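Local coordinates for aromatic-ring-hydroxylating dioxygenase beta subunit (Catenulispora acidiphila, PDB 6VW4), which is an NTF2-like (SnoaL-type) protein of unknown function, possibly dioxygenase-related, that binds a polyketide-type benzoisochromene acetic acid in its pocket, at residues L103-T106 with G111-V114. Numbering follows the deposited sequence.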
ATOM      1  N   LEU A 103       7.002  -0.137   4.819  1.00 33.41           N
ATOM      2  CA  LEU A 103       7.519  -1.492   4.860  1.00 31.14           C
ATOM      3  C   LEU A 103       8.722  -1.627   3.926  1.00 32.97           C
ATOM      4  O   LEU A 103       8.597  -1.410   2.716  1.00 34.98           O
ATOM      5  CB  LEU A 103       6.432  -2.484   4.453  1.00 32.07           C
ATOM      6  CG  LEU A 103       6.862  -3.954   4.580  1.00 43.17           C
ATOM      7  CD1 LEU A 103       7.141  -4.312   6.010  1.00 42.58           C
ATOM      8  CD2 LEU A 103       5.814  -4.900   4.003  1.00 39.90           C
ATOM      9  N   VAL A 104       9.864  -2.034   4.471  1.00 38.14           N
ATOM     10  CA  VAL A 104      11.088  -2.228   3.698  1.00 32.33           C
ATOM     11  C   VAL A 104      11.187  -3.664   3.207  1.00 31.08           C
ATOM     12  O   VAL A 104      10.997  -4.618   3.961  1.00 35.09           O
ATOM     13  CB  VAL A 104      12.317  -1.852   4.542  1.00 44.49           C
ATOM     14  CG1 VAL A 104      13.576  -1.901   3.696  1.00 46.15           C
ATOM     15  CG2 VAL A 104      12.113  -0.482   5.153  1.00 41.33           C
ATOM     16  N   LEU A 105      11.476  -3.817   1.931  1.00 35.61           N
ATOM     17  CA  LEU A 105      11.759  -5.110   1.325  1.00 29.09           C
ATOM     18  C   LEU A 105      13.172  -5.113   0.761  1.00 40.85           C
ATOM     19  O   LEU A 105      13.632  -4.112   0.196  1.00 37.60           O
ATOM     20  CB  LEU A 105      10.788  -5.422   0.233  1.00 33.30           C
ATOM     21  CG  LEU A 105       9.378  -5.600   0.770  1.00 51.39           C
ATOM     22  CD1 LEU A 105       8.503  -5.736  -0.416  1.00 58.59           C
ATOM     23  CD2 LEU A 105       9.255  -6.813   1.653  1.00 55.71           C
ATOM     24  N   THR A 106      13.872  -6.232   0.933  1.00 35.46           N
ATOM     25  CA  THR A 106      15.233  -6.381   0.411  1.00 41.01           C
ATOM     26  C   THR A 106      15.365  -7.723  -0.292  1.00 37.41           C
ATOM     27  O   THR A 106      15.207  -8.784   0.322  1.00 31.20           O
ATOM     28  CB  THR A 106      16.286  -6.274   1.512  1.00 42.36           C
ATOM     29  OG1 THR A 106      16.048  -5.113   2.299  1.00 36.87           O
ATOM     30  CG2 THR A 106      17.694  -6.154   0.901  1.00 48.41           C
ATOM     31  N   GLY A 111      17.166 -14.638  -1.644  1.00 51.53           N
ATOM     32  CA  GLY A 111      15.778 -14.477  -1.243  1.00 50.54           C
ATOM     33  C   GLY A 111      15.429 -13.064  -0.790  1.00 40.24           C
ATOM     34  O   GLY A 111      16.183 -12.106  -0.973  1.00 43.32           O
ATOM     35  N   LEU A 112      14.251 -12.964  -0.189  1.00 43.83           N
ATOM     36  CA  LEU A 112      13.612 -11.697   0.119  1.00 45.94           C
ATOM     37  C   LEU A 112      13.462 -11.579   1.625  1.00 42.59           C
ATOM     38  O   LEU A 112      12.803 -12.410   2.246  1.00 41.72           O
ATOM     39  CB  LEU A 112      12.254 -11.612  -0.569  1.00 36.06           C
ATOM     40  CG  LEU A 112      11.364 -10.404  -0.219  1.00 38.16           C
ATOM     41  CD1 LEU A 112      12.007  -9.088  -0.596  1.00 39.89           C
ATOM     42  CD2 LEU A 112      10.015 -10.450  -0.940  1.00 47.76           C
ATOM     43  N   THR A 113      14.066 -10.557   2.211  1.00 38.08           N
ATOM     44  CA  THR A 113      13.892 -10.293   3.631  1.00 37.42           C
ATOM     45  C   THR A 113      12.883  -9.149   3.791  1.00 39.15           C
ATOM     46  O   THR A 113      13.013  -8.082   3.170  1.00 37.93           O
ATOM     47  CB  THR A 113      15.248 -10.004   4.331  1.00 30.02           C
ATOM     48  OG1 THR A 113      15.593  -8.620   4.291  1.00 67.41           O
ATOM     49  CG2 THR A 113      16.392 -10.798   3.667  1.00 41.34           C
ATOM     50  N   VAL A 114      11.899  -9.375   4.647  1.00 37.54           N
ATOM     51  CA  VAL A 114      10.824  -8.447   4.896  1.00 37.37           C
ATOM     52  C   VAL A 114      11.064  -7.739   6.208  1.00 36.26           C
ATOM     53  O   VAL A 114      11.054  -8.361   7.267  1.00 40.22           O
ATOM     54  CB  VAL A 114       9.471  -9.162   4.898  1.00 40.32           C
ATOM     55  CG1 VAL A 114       8.380  -8.114   5.096  1.00 44.26           C
ATOM     56  CG2 VAL A 114       9.306  -9.971   3.616  1.00 37.28           C
TER
HETATM   57  O   HOH W   1      14.382  -5.750   4.095  1.00 41.37           O
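Leu105 and Val114 meet because their torsions send methyls into the same layer: CG of Leu105 stands anti to its carbonyl carbon (chi1 -66°), while CG1 of Val114 is anti to its own backbone N (chi1 -177°). The two side chains run side by side in one direction, and CD2 of Leu105 rests against both valine methyls, 3.7 Å from CG2 of Val114. Leu103 approaches the same valine at a slant, its CD1 touching CG1 of Val114, and CD1 of Leu112 reaches CB of Leu105 at 4.0 Å. These four residues form an apolar patch on one face of the sheet.

Thr106 and Thr113 occupy the other face as the hydrogen-bonded pair, next to the non-hydrogen-bonded pair Leu105–Val114. Thr106 N donates to Thr113 O at 3.0 Å. The return bond, Thr113 N to Thr106 O, is 2.8 Å. Thr106 O also receives a CA-H...O contact from Leu112. A water donates to O of Thr113 at 2.9 Å, giving that carbonyl a second partner; its separation of 2.5 Å from OG1 of Thr106 is implausibly short, so a water bridge between the strands remains doubtful.

The segments belong to the hairpin of strands 96-108 and 111-126 in the curved sheet of the NTF2-like fold. The side chain of Val104 comes to about 4 Å (nearest atoms) from the bound benzoisochromene acetic acid. The apolar patch packs against two other subunits, with Val114 meeting Val114 of each, whereas strand 75-86 flanks strand 96-108 on the side opposite strand 111-126, with backbone hydrogen bonds joining Met79 to Leu103 and Arg77 to Leu105.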